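Putative hydrolase (Acinetobacter sp. NBRC 100985, PDB 4XUK) hydrolyses organophosphorus compounds, probably at a pair of zinc ions, as a member of the metallo-beta-lactamase superfamily. Local coordinates at residues 110-115 with 263-268; 59-64 with 213-218; 195-200 with 219-224; 76-81 with 117-122; 7-10 with 15-18. The protein carries 2 engineered substitutions. All blocks are in the same frame, centred on the assembly; numbering follows the deposited sequence.

Contact 1: 110-115 with 263-268; sequences HPDHVC and APHLPF. With ZN (zinc ion), chain C; ZN (zinc ion), chain D.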
# COMPACT_ATOMS: atom_id res chain seq x y z
N HIS A 110 -6.82 20.03 -15.40
CA HIS A 110 -5.67 20.47 -14.62
C HIS A 110 -4.43 19.79 -15.20
O HIS A 110 -4.50 18.65 -15.66
CB HIS A 110 -5.86 20.19 -13.10
CG HIS A 110 -6.52 21.31 -12.36
ND1 HIS A 110 -7.10 21.15 -11.12
CD2 HIS A 110 -6.71 22.61 -12.69
CE1 HIS A 110 -7.62 22.30 -10.72
NE2 HIS A 110 -7.39 23.21 -11.65
N PRO A 111 -3.29 20.50 -15.22
CA PRO A 111 -2.08 20.00 -15.88
C PRO A 111 -1.58 18.65 -15.38
O PRO A 111 -0.96 17.92 -16.16
CB PRO A 111 -1.05 21.09 -15.59
CG PRO A 111 -1.89 22.36 -15.51
CD PRO A 111 -3.13 21.91 -14.78
N ASP A 112 -1.83 18.31 -14.12
CA ASP A 112 -1.35 17.03 -13.60
C ASP A 112 -2.25 15.87 -14.02
O ASP A 112 -2.06 14.73 -13.59
CB ASP A 112 -1.18 17.09 -12.08
CG ASP A 112 -2.43 17.56 -11.37
OD1 ASP A 112 -3.06 18.54 -11.83
OD2 ASP A 112 -2.79 16.95 -10.36
N HIS A 113 -3.21 16.15 -14.90
CA HIS A 113 -4.06 15.11 -15.45
C HIS A 113 -3.99 15.05 -16.97
O HIS A 113 -4.04 13.96 -17.55
CB HIS A 113 -5.49 15.31 -14.97
CG HIS A 113 -5.59 15.32 -13.48
ND1 HIS A 113 -6.04 14.23 -12.77
CD2 HIS A 113 -5.21 16.24 -12.56
CE1 HIS A 113 -5.96 14.50 -11.47
NE2 HIS A 113 -5.48 15.72 -11.33
N VAL A 114 -3.86 16.22 -17.61
CA VAL A 114 -3.87 16.29 -19.07
C VAL A 114 -2.48 16.35 -19.72
O VAL A 114 -2.29 15.79 -20.80
CB VAL A 114 -4.75 17.46 -19.57
CG1 VAL A 114 -4.16 18.80 -19.14
CG2 VAL A 114 -4.87 17.42 -21.10
N CYS A 115 -1.51 17.00 -19.08
CA CYS A 115 -0.21 17.24 -19.76
C CYS A 115 0.49 15.95 -20.19
O CYS A 115 1.18 15.92 -21.22
CB CYS A 115 0.72 18.09 -18.89
SG CYS A 115 0.36 19.87 -18.95
N ALA A 263 -8.23 6.55 -7.46
CA ALA A 263 -8.09 7.99 -7.27
C ALA A 263 -6.71 8.51 -7.62
O ALA A 263 -5.71 7.97 -7.14
CB ALA A 263 -8.41 8.34 -5.83
N PRO A 264 -6.64 9.60 -8.41
CA PRO A 264 -5.33 10.13 -8.77
C PRO A 264 -4.56 10.71 -7.59
O PRO A 264 -3.32 10.74 -7.66
CB PRO A 264 -5.66 11.24 -9.79
CG PRO A 264 -7.06 11.63 -9.48
CD PRO A 264 -7.73 10.35 -9.04
N HIS A 265 -5.24 11.15 -6.53
CA HIS A 265 -4.52 11.74 -5.38
C HIS A 265 -4.63 11.00 -4.05
O HIS A 265 -4.45 11.62 -2.99
CB HIS A 265 -4.96 13.20 -5.19
CG HIS A 265 -4.54 14.09 -6.32
ND1 HIS A 265 -3.31 13.99 -6.92
CD2 HIS A 265 -5.20 15.09 -6.96
CE1 HIS A 265 -3.23 14.88 -7.89
NE2 HIS A 265 -4.35 15.56 -7.93
N LEU A 266 -4.92 9.70 -4.07
CA LEU A 266 -4.82 8.90 -2.85
C LEU A 266 -3.54 8.07 -2.96
O LEU A 266 -3.03 7.89 -4.07
CB LEU A 266 -6.08 8.03 -2.66
CG LEU A 266 -7.34 8.86 -2.40
CD1 LEU A 266 -8.60 8.01 -2.25
CD2 LEU A 266 -7.14 9.73 -1.18
N PRO A 267 -2.98 7.61 -1.82
CA PRO A 267 -1.66 6.97 -1.84
C PRO A 267 -1.53 5.84 -2.86
O PRO A 267 -2.31 4.87 -2.81
CB PRO A 267 -1.52 6.43 -0.42
CG PRO A 267 -2.28 7.45 0.41
CD PRO A 267 -3.48 7.80 -0.45
N PHE A 268 -0.57 5.97 -3.77
CA PHE A 268 -0.32 4.96 -4.80
C PHE A 268 -0.32 3.56 -4.21
O PHE A 268 0.32 3.33 -3.17
CB PHE A 268 1.01 5.22 -5.52
CG PHE A 268 1.33 4.19 -6.57
CD1 PHE A 268 0.87 4.35 -7.87
CD2 PHE A 268 2.08 3.06 -6.25
CE1 PHE A 268 1.14 3.41 -8.82
CE2 PHE A 268 2.36 2.11 -7.21
CZ PHE A 268 1.90 2.28 -8.49
ZN ZN C . -5.01 16.77 -9.67
ZN ZN D . -7.17 18.94 -10.17
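The HxHxDH zinc-binding motif of the metallo-beta-lactamase superfamily meets loop 263-268 here, where Asp-112 and His-113 share a metal with His-265. The zinc ion of chain C is bound by Asp-112 OD2 at 2.3 Å, by His-113 NE2 at 2.0 Å and by His-265 NE2 at 2.2 Å. Asp-218 OD2 is its fourth protein ligand. Asp-112 OD2 comes within 3.2 Å of His-265 NE2, but this closeness reflects the common metal and not a bond between them. OD2 lies at the edge of the His-265 ring, and the carboxylate and ring planes differ by only 11°. The His-113 and His-265 rings are turned strongly against each other, with planes at 84°. Pro-264 CG touches the edge of the His-113 ring, 3.7 Å from CE1. A second shell fixes how the rings are rotated. His-113 ND1 bonds to Asp-73 and His-265 ND1 to the carbonyl oxygen of Ser-57, while each NE2 faces the metal. His-110 ND1 binds the other zinc ion, that of chain D, at 2.4 Å. His-110 also precedes the short helix 111-114, and its O accepts from the backbone N of both His-113 and Val-114. Around the contact, helix 151-173 packs on Pro-111 and Val-114, strand 54-64 lies against His-265, and strand 260-262 leads into the loop.

Contact 2: 59-64 with 213-218; sequences NAFLVN and IVFIGD. With ZN (zinc ion), chain D; ZN (zinc ion), chain C.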
# COMPACT_ATOMS: atom_id res chain seq x y z
N ASN A 59 -1.48 9.93 -9.47
CA ASN A 59 -1.59 8.67 -10.19
C ASN A 59 -2.40 8.81 -11.50
O ASN A 59 -3.14 9.79 -11.69
CB ASN A 59 -2.27 7.61 -9.31
CG ASN A 59 -1.73 7.57 -7.90
OD1 ASN A 59 -0.52 7.49 -7.67
ND2 ASN A 59 -2.63 7.57 -6.93
N ALA A 60 -2.23 7.84 -12.39
CA ALA A 60 -3.11 7.66 -13.54
C ALA A 60 -3.46 6.17 -13.61
O ALA A 60 -2.80 5.36 -12.95
CB ALA A 60 -2.43 8.09 -14.82
N PHE A 61 -4.46 5.81 -14.42
CA PHE A 61 -4.90 4.41 -14.50
C PHE A 61 -5.11 3.92 -15.92
O PHE A 61 -5.77 4.58 -16.73
CB PHE A 61 -6.19 4.20 -13.67
CG PHE A 61 -6.05 4.65 -12.25
CD1 PHE A 61 -5.47 3.82 -11.30
CD2 PHE A 61 -6.44 5.93 -11.87
CE1 PHE A 61 -5.31 4.24 -9.98
CE2 PHE A 61 -6.28 6.35 -10.57
CZ PHE A 61 -5.71 5.51 -9.62
N LEU A 62 -4.54 2.74 -16.20
CA LEU A 62 -4.75 2.02 -17.46
C LEU A 62 -5.82 0.96 -17.25
O LEU A 62 -5.77 0.22 -16.27
CB LEU A 62 -3.47 1.31 -17.90
CG LEU A 62 -2.51 1.94 -18.90
CD1 LEU A 62 -1.38 0.94 -19.18
CD2 LEU A 62 -3.21 2.35 -20.21
N VAL A 63 -6.77 0.87 -18.17
CA VAL A 63 -7.83 -0.13 -18.07
C VAL A 63 -7.85 -0.99 -19.33
O VAL A 63 -8.18 -0.51 -20.43
CB VAL A 63 -9.21 0.54 -17.88
CG1 VAL A 63 -10.28 -0.51 -17.60
CG2 VAL A 63 -9.15 1.57 -16.75
N ASN A 64 -7.50 -2.26 -19.16
CA ASN A 64 -7.54 -3.22 -20.25
C ASN A 64 -8.89 -3.95 -20.21
O ASN A 64 -9.12 -4.80 -19.35
CB ASN A 64 -6.38 -4.21 -20.09
CG ASN A 64 -6.33 -5.27 -21.18
OD1 ASN A 64 -7.28 -5.46 -21.93
ND2 ASN A 64 -5.20 -5.97 -21.26
N ILE A 213 -16.17 -0.16 -10.47
CA ILE A 213 -14.98 0.63 -10.18
C ILE A 213 -15.25 2.07 -10.56
O ILE A 213 -15.65 2.35 -11.70
CB ILE A 213 -13.77 0.13 -10.98
CG1 ILE A 213 -13.51 -1.35 -10.68
CG2 ILE A 213 -12.54 0.97 -10.67
CD1 ILE A 213 -13.55 -2.22 -11.91
N VAL A 214 -15.06 3.00 -9.62
CA VAL A 214 -15.21 4.41 -9.96
C VAL A 214 -13.85 5.09 -9.99
O VAL A 214 -13.09 5.06 -9.02
CB VAL A 214 -16.17 5.16 -9.01
CG1 VAL A 214 -16.38 6.58 -9.51
CG2 VAL A 214 -17.51 4.42 -8.91
N PHE A 215 -13.53 5.69 -11.13
CA PHE A 215 -12.30 6.45 -11.24
C PHE A 215 -12.71 7.88 -10.90
O PHE A 215 -13.27 8.59 -11.73
CB PHE A 215 -11.73 6.32 -12.65
CG PHE A 215 -11.38 4.90 -13.02
CD1 PHE A 215 -12.36 4.00 -13.41
CD2 PHE A 215 -10.07 4.46 -12.94
CE1 PHE A 215 -12.03 2.68 -13.72
CE2 PHE A 215 -9.74 3.14 -13.25
CZ PHE A 215 -10.72 2.26 -13.64
N ILE A 216 -12.44 8.28 -9.65
CA ILE A 216 -13.10 9.46 -9.07
C ILE A 216 -12.51 10.82 -9.42
O ILE A 216 -13.16 11.84 -9.18
CB ILE A 216 -13.18 9.37 -7.53
CG1 ILE A 216 -11.78 9.30 -6.91
CG2 ILE A 216 -14.00 8.17 -7.11
CD1 ILE A 216 -11.77 9.61 -5.41
N GLY A 217 -11.29 10.84 -9.94
CA GLY A 217 -10.64 12.11 -10.21
C GLY A 217 -10.37 12.86 -8.92
O GLY A 217 -10.11 12.26 -7.87
N ASP A 218 -10.43 14.18 -8.98
CA ASP A 218 -9.99 15.03 -7.88
C ASP A 218 -11.12 15.52 -6.97
O ASP A 218 -11.14 16.69 -6.60
CB ASP A 218 -9.23 16.23 -8.43
CG ASP A 218 -7.83 15.88 -8.85
OD1 ASP A 218 -7.51 14.68 -9.00
OD2 ASP A 218 -7.03 16.82 -8.99
ZN ZN D . -7.17 18.94 -10.17
ZN ZN C . -5.01 16.77 -9.67
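Phe-215 turns the edge of its ring toward the face of Phe-61 in an offset edge-to-face pair. The ring centroids are 5.9 Å apart and the planes are inclined at 64°. Between the two phenylalanines the nearest atoms are Phe-61 CB and Phe-215 CE2, 3.7 Å apart. This CB lies near the plane of the Phe-215 ring. The far end of the same ring is met by Val-63, whose CG2 sits 3.6 Å from Phe-215 CZ. Val-63 and Phe-215 come at each other from opposite directions. CG2 of Val-63 is the branch beside its backbone N, with CG1 anti to that N (chi1 -173°). All three side chains are buried, and the contact between them is purely apolar. Ile-16, Ile-72 and Ala-262 pack on the same Phe-215. Beyond Phe-215 the strand ends, and the chain runs through Gly-217, at positive phi, to Asp-218. Asp-218 OD2 bridges the metals, at 2.1 Å from the zinc ion of chain C and 2.4 Å from that of chain D. Strands 54-64 and 211-215 belong to different mixed sheets, so these rings fill the interface of the two facing sheets in the alpha-beta/beta-alpha sandwich of the metallo-beta-lactamase fold.

Contact 3: 195-200 with 219-224; sequences AGHTPG and IVHSHT. With ZN (zinc ion), chain D.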
# COMPACT_ATOMS: atom_id res chain seq x y z
N ALA A 195 -18.76 17.97 -10.67
CA ALA A 195 -18.25 19.34 -10.76
C ALA A 195 -18.00 19.98 -9.40
O ALA A 195 -18.61 19.61 -8.40
CB ALA A 195 -19.21 20.21 -11.57
N GLY A 196 -17.11 20.97 -9.39
CA GLY A 196 -16.81 21.74 -8.20
C GLY A 196 -15.32 22.02 -8.19
O GLY A 196 -14.89 23.18 -8.24
N HIS A 197 -14.54 20.95 -8.11
CA HIS A 197 -13.09 21.08 -8.21
C HIS A 197 -12.71 21.87 -9.45
O HIS A 197 -11.84 22.73 -9.40
CB HIS A 197 -12.44 19.70 -8.24
CG HIS A 197 -10.95 19.74 -8.37
ND1 HIS A 197 -10.13 20.26 -7.39
CD2 HIS A 197 -10.14 19.31 -9.36
CE1 HIS A 197 -8.87 20.14 -7.78
NE2 HIS A 197 -8.85 19.58 -8.97
N THR A 198 -13.36 21.56 -10.57
CA THR A 198 -13.33 22.40 -11.76
C THR A 198 -14.74 22.42 -12.30
O THR A 198 -15.54 21.54 -11.97
CB THR A 198 -12.39 21.86 -12.87
OG1 THR A 198 -12.91 20.63 -13.38
CG2 THR A 198 -10.96 21.66 -12.34
N PRO A 199 -15.07 23.41 -13.15
CA PRO A 199 -16.48 23.51 -13.56
C PRO A 199 -17.00 22.31 -14.35
O PRO A 199 -18.21 22.10 -14.38
CB PRO A 199 -16.50 24.79 -14.40
CG PRO A 199 -15.36 25.61 -13.87
CD PRO A 199 -14.29 24.60 -13.55
N GLY A 200 -16.11 21.52 -14.95
CA GLY A 200 -16.54 20.37 -15.73
C GLY A 200 -15.89 19.07 -15.30
O GLY A 200 -15.70 18.15 -16.10
N ILE A 219 -12.03 14.64 -6.59
CA ILE A 219 -13.03 14.98 -5.59
C ILE A 219 -12.41 14.85 -4.20
O ILE A 219 -13.07 15.09 -3.19
CB ILE A 219 -14.26 14.08 -5.69
CG1 ILE A 219 -13.87 12.62 -5.44
CG2 ILE A 219 -14.90 14.23 -7.07
CD1 ILE A 219 -15.05 11.68 -5.38
N VAL A 220 -11.13 14.46 -4.15
CA VAL A 220 -10.40 14.38 -2.89
C VAL A 220 -8.88 14.42 -3.10
O VAL A 220 -8.37 13.92 -4.13
CB VAL A 220 -10.85 13.14 -2.06
CG1 VAL A 220 -10.20 11.85 -2.57
CG2 VAL A 220 -10.54 13.36 -0.59
N HIS A 221 -8.16 15.00 -2.15
CA HIS A 221 -6.71 15.18 -2.28
C HIS A 221 -5.89 14.57 -1.16
O HIS A 221 -4.69 14.81 -1.06
CB HIS A 221 -6.37 16.67 -2.39
CG HIS A 221 -6.68 17.26 -3.72
ND1 HIS A 221 -7.97 17.41 -4.18
CD2 HIS A 221 -5.87 17.72 -4.70
CE1 HIS A 221 -7.94 17.94 -5.39
NE2 HIS A 221 -6.68 18.14 -5.73
N SER A 222 -6.52 13.77 -0.31
CA SER A 222 -5.83 13.24 0.87
C SER A 222 -6.60 12.05 1.41
O SER A 222 -7.83 12.02 1.30
CB SER A 222 -5.73 14.34 1.93
OG SER A 222 -7.02 14.81 2.32
N HIS A 223 -5.90 11.07 1.99
CA HIS A 223 -6.59 9.97 2.65
C HIS A 223 -6.74 10.25 4.13
O HIS A 223 -7.22 9.41 4.89
CB HIS A 223 -5.83 8.64 2.45
CG HIS A 223 -4.46 8.63 3.06
ND1 HIS A 223 -3.49 9.55 2.71
CD2 HIS A 223 -3.90 7.83 4.00
CE1 HIS A 223 -2.40 9.31 3.40
NE2 HIS A 223 -2.62 8.28 4.20
N THR A 224 -6.33 11.46 4.54
CA THR A 224 -6.23 11.82 5.94
C THR A 224 -7.28 12.87 6.32
O THR A 224 -8.36 12.52 6.78
CB THR A 224 -4.80 12.34 6.29
OG1 THR A 224 -4.48 13.47 5.47
CG2 THR A 224 -3.77 11.25 6.03
ZN ZN D . -7.17 18.94 -10.17
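Two histidines, His-197 and His-221, meet carbon to carbon, and only one of them is a zinc ligand. Their CE1 atoms are 3.4 Å apart, closer than any nitrogen pair between the rings. The two NE2 atoms, His-197 NE2 and His-221 NE2, are separated by 4.2 Å. CE1 of His-197 lies near the plane of the His-221 ring, at its edge. The planes are inclined at 49° and the centroids are 5.0 Å apart, so the pair is oblique. His-197 carries its ring on a CG anti to the backbone N (chi1 179°), which extends it from its loop toward the metal. Its NE2 binds the zinc ion of chain D at 2.2 Å. Its ND1 is held by Asp-237, which fixes the rotation of the ring. His-108, His-110 and Asp-218 complete the protein ligands of this ion. The His-197 loop is folded tightly, with Gly-196 N bonded to Thr-198 O at 3.1 Å. The backbone N of His-221 is bonded to Gln-226 OE1, and Ile-219 and Val-220 turn away to pack on helix 240-257. His-221 NE2 stays 4.5 Å from each of the two zinc ions and binds neither. A first-shell ring is thus clamped between metal and carboxylate, with a second histidine packed beside it at the border of the metal site.

Contact 4: 76-81 with 117-122; sequences AASCFG and ISKDGV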
# COMPACT_ATOMS: atom_id res chain seq x y z
N ALA A 76 1.49 14.63 -15.27
CA ALA A 76 1.80 16.03 -15.53
C ALA A 76 2.85 16.27 -16.60
O ALA A 76 3.15 17.42 -16.92
CB ALA A 76 2.24 16.71 -14.25
N ALA A 77 3.42 15.19 -17.15
CA ALA A 77 4.60 15.31 -18.01
C ALA A 77 5.60 16.27 -17.36
O ALA A 77 5.93 16.10 -16.20
CB ALA A 77 4.21 15.76 -19.40
N SER A 78 6.00 17.30 -18.09
CA SER A 78 6.91 18.34 -17.63
C SER A 78 6.24 19.65 -17.20
O SER A 78 6.90 20.60 -17.01
CB SER A 78 7.89 18.73 -18.73
OG SER A 78 8.56 17.68 -19.28
N CYS A 79 4.93 19.68 -17.07
CA CYS A 79 4.19 20.91 -16.84
C CYS A 79 4.36 21.46 -15.42
O CYS A 79 4.07 22.64 -15.17
CB CYS A 79 2.70 20.70 -17.13
SG CYS A 79 2.27 20.59 -18.90
N PHE A 80 4.83 20.61 -14.49
CA PHE A 80 4.95 21.02 -13.08
C PHE A 80 6.34 20.75 -12.54
O PHE A 80 6.53 20.65 -11.33
CB PHE A 80 3.92 20.30 -12.20
CG PHE A 80 2.57 20.94 -12.20
CD1 PHE A 80 2.44 22.32 -12.37
CD2 PHE A 80 1.43 20.18 -12.02
CE1 PHE A 80 1.19 22.92 -12.35
CE2 PHE A 80 0.17 20.78 -12.00
CZ PHE A 80 0.05 22.15 -12.17
N GLY A 81 7.31 20.61 -13.43
CA GLY A 81 8.66 20.38 -12.95
C GLY A 81 9.10 18.94 -12.85
O GLY A 81 8.30 17.99 -12.89
N ILE A 117 -0.49 13.55 -21.78
CA ILE A 117 -0.84 13.01 -23.09
C ILE A 117 0.19 13.35 -24.16
O ILE A 117 0.21 12.73 -25.23
CB ILE A 117 -2.28 13.42 -23.57
CG1 ILE A 117 -2.38 14.93 -23.86
CG2 ILE A 117 -3.33 12.98 -22.55
CD1 ILE A 117 -3.78 15.38 -24.31
N SER A 118 1.06 14.32 -23.87
CA SER A 118 2.06 14.77 -24.82
C SER A 118 3.40 14.99 -24.11
O SER A 118 3.45 15.11 -22.89
CB SER A 118 1.62 16.08 -25.48
OG SER A 118 0.40 15.90 -26.20
N LYS A 119 4.47 15.06 -24.89
CA LYS A 119 5.79 15.40 -24.35
C LYS A 119 6.60 16.06 -25.44
O LYS A 119 6.58 15.60 -26.58
CB LYS A 119 6.53 14.14 -23.89
CG LYS A 119 7.87 14.43 -23.20
CD LYS A 119 7.67 15.01 -21.80
CE LYS A 119 9.04 15.28 -21.14
NZ LYS A 119 8.96 15.43 -19.66
N ASP A 120 7.29 17.15 -25.11
CA ASP A 120 8.03 17.93 -26.10
C ASP A 120 7.09 18.37 -27.23
O ASP A 120 7.52 18.48 -28.38
CB ASP A 120 9.21 17.12 -26.69
CG ASP A 120 10.39 17.00 -25.73
OD1 ASP A 120 10.24 17.26 -24.52
OD2 ASP A 120 11.49 16.62 -26.20
N GLY A 121 5.82 18.57 -26.92
CA GLY A 121 4.86 19.03 -27.93
C GLY A 121 4.38 17.99 -28.95
O GLY A 121 3.70 18.34 -29.93
N VAL A 122 4.71 16.72 -28.74
CA VAL A 122 4.16 15.66 -29.59
C VAL A 122 3.43 14.58 -28.78
O VAL A 122 3.76 14.35 -27.61
CB VAL A 122 5.21 15.10 -30.60
CG1 VAL A 122 6.55 15.71 -30.34
CG2 VAL A 122 5.29 13.57 -30.60
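Ala-77 packs its methyl group against the backbone of Ser-118, with CB 3.6 Å from Ser-118 O. This is the close-packed part of the contact. Ala-77 sits at positive phi in a type II' turn, closed by Cys-79 N to Ala-76 O at 2.9 Å. Ser-118 is buried, and its OG bonds to the carbonyl oxygen of Ala-167 in helix 151-173. The other side lies at the surface, where Ser-78 and Lys-119 are both exposed. The Lys-119 chain bends at chi2 (73°) and reaches across to Ser-78. Its NZ is placed 2.3 Å from Ser-78 OG, a hydrogen bond too short to be trusted in detail. Lys-119 also touches a crystal neighbour, which may influence its pose. Loop 76-81 follows strand 69-72 and here meets the small hairpin of strands 118-119 and 122-123. Ala-77 is about 13 Å from the nearer zinc ion, so this is packing away from the metal site. Each turn is held by its own backbone bonds, in the hairpin Lys-119 N to Val-122 O at 2.9 Å. The disulfide holds Cys-79 to Cys-115. Between the two segments themselves there is the Ala-77 packing and a lysine-serine bond that remains doubtful.

Contact 5: 7-10 with 15-18; sequences YQYQ and QITA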
# COMPACT_ATOMS: atom_id res chain seq x y z
N TYR A 7 1.08 -1.04 -10.63
CA TYR A 7 0.47 -2.11 -9.87
C TYR A 7 -0.71 -2.64 -10.66
O TYR A 7 -1.46 -1.85 -11.24
CB TYR A 7 0.01 -1.62 -8.48
CG TYR A 7 -0.67 -2.74 -7.71
CD1 TYR A 7 0.08 -3.66 -7.00
CD2 TYR A 7 -2.05 -2.89 -7.75
CE1 TYR A 7 -0.53 -4.70 -6.31
CE2 TYR A 7 -2.67 -3.93 -7.08
CZ TYR A 7 -1.90 -4.82 -6.36
OH TYR A 7 -2.51 -5.86 -5.69
N GLN A 8 -0.87 -3.96 -10.67
CA GLN A 8 -1.95 -4.56 -11.45
C GLN A 8 -3.10 -4.98 -10.55
O GLN A 8 -2.93 -5.84 -9.68
CB GLN A 8 -1.45 -5.79 -12.22
CG GLN A 8 -0.24 -5.55 -13.13
CD GLN A 8 -0.55 -4.72 -14.37
OE1 GLN A 8 -1.62 -4.13 -14.50
NE2 GLN A 8 0.41 -4.67 -15.29
N TYR A 9 -4.27 -4.39 -10.77
CA TYR A 9 -5.48 -4.77 -10.04
C TYR A 9 -6.43 -5.51 -10.98
O TYR A 9 -6.75 -5.01 -12.05
CB TYR A 9 -6.17 -3.53 -9.45
CG TYR A 9 -7.46 -3.85 -8.72
CD1 TYR A 9 -7.44 -4.37 -7.44
CD2 TYR A 9 -8.69 -3.64 -9.33
CE1 TYR A 9 -8.62 -4.68 -6.77
CE2 TYR A 9 -9.87 -3.95 -8.67
CZ TYR A 9 -9.82 -4.47 -7.39
OH TYR A 9 -10.98 -4.78 -6.73
N GLN A 10 -6.85 -6.71 -10.59
CA GLN A 10 -7.73 -7.50 -11.44
C GLN A 10 -9.19 -7.40 -11.00
O GLN A 10 -9.52 -7.66 -9.84
CB GLN A 10 -7.30 -8.97 -11.46
CG GLN A 10 -7.95 -9.79 -12.58
CD GLN A 10 -7.31 -9.55 -13.94
OE1 GLN A 10 -6.14 -9.17 -14.03
NE2 GLN A 10 -8.08 -9.78 -15.01
N GLN A 15 -8.25 -5.81 -16.35
CA GLN A 15 -7.05 -5.48 -15.59
C GLN A 15 -6.91 -3.97 -15.57
O GLN A 15 -6.94 -3.31 -16.61
CB GLN A 15 -5.80 -6.11 -16.22
CG GLN A 15 -4.52 -5.76 -15.48
CD GLN A 15 -3.28 -6.42 -16.06
OE1 GLN A 15 -2.91 -6.18 -17.21
NE2 GLN A 15 -2.63 -7.26 -15.26
N ILE A 16 -6.79 -3.43 -14.36
CA ILE A 16 -6.53 -2.01 -14.19
C ILE A 16 -5.10 -1.86 -13.68
O ILE A 16 -4.70 -2.50 -12.71
CB ILE A 16 -7.50 -1.38 -13.18
CG1 ILE A 16 -8.93 -1.50 -13.71
CG2 ILE A 16 -7.14 0.07 -12.92
CD1 ILE A 16 -10.02 -1.24 -12.68
N THR A 17 -4.31 -1.03 -14.36
CA THR A 17 -2.93 -0.80 -13.94
C THR A 17 -2.82 0.58 -13.33
O THR A 17 -3.04 1.59 -14.01
CB THR A 17 -1.97 -0.89 -15.12
OG1 THR A 17 -2.22 -2.10 -15.86
CG2 THR A 17 -0.53 -0.89 -14.63
N ALA A 18 -2.47 0.64 -12.05
CA ALA A 18 -2.20 1.92 -11.40
C ALA A 18 -0.84 2.39 -11.87
O ALA A 18 0.11 1.59 -11.88
CB ALA A 18 -2.22 1.78 -9.89
O HOH W 1 -3.91 -8.60 -12.90
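Gln-8 reaches across the hairpin to Gln-15 and Thr-17, which lie on the same face of the sheet. Its CB and CG each sit 3.6 Å from Gln-15 NE2. The chain then bends at chi2 (-71°), bringing CD to 3.4 Å from the same NE2 of Gln-15. The two amides are stacked, with planes 12° apart, and Gln-8 OE1 comes to 3.2 Å from Gln-15 CD. OE1 also accepts a short hydrogen bond from Thr-17 OG1 at 2.5 Å, with the donor tilted 19° from the carbonyl plane. NE2 makes a weak hydrogen bond to the O of Lys-1 of the second subunit. Gln-15 OE1 has its own partner in Tyr-96 OH. One water donates to Gln-10 OE1 and accepts from Gln-15 NE2 at 3.0 Å. Between the strands, Tyr-9 N bonds to Ile-16 O at 2.7 Å and Ile-16 N to Tyr-9 O at 2.8 Å. Tyr-7 and Ala-18 form the next hydrogen-bonded antiparallel pair. The face of Tyr-7, Tyr-9, Ile-16 and Ala-18 is mainly apolar, though Tyr-7 OH bonds to Lys-290 N and Tyr-9 OH to Glu-211. This edge hairpin therefore has two unlike faces, one with stacked amides and a hydroxyl-to-amide bond, the other mostly hydrocarbon.

In the fold
Contacts 1, 2 and 3 lie in the core, while contact 4 reaches the surface and contact 5 sits at the edge of a sheet. Contacts 1 and 3 are joined by metal chemistry, and contact 2 adds the aspartate that bridges both zinc ions. Across its segments contact 2 is apolar, and its Phe-215 packs on Ile-16 of contact 5, whose strand 14-26 neighbours strand 54-64. Contact 4 meets contact 1 through the disulfide, but its centre is about 20 Å from that of contact 2. Backbone bonds across the segments belong to contact 5 alone. Metal coordination marks the buried contacts 1 and 3, apolar ring packing fills contact 2, and hydrogen bonds across the segments are found in contacts 4 and 5.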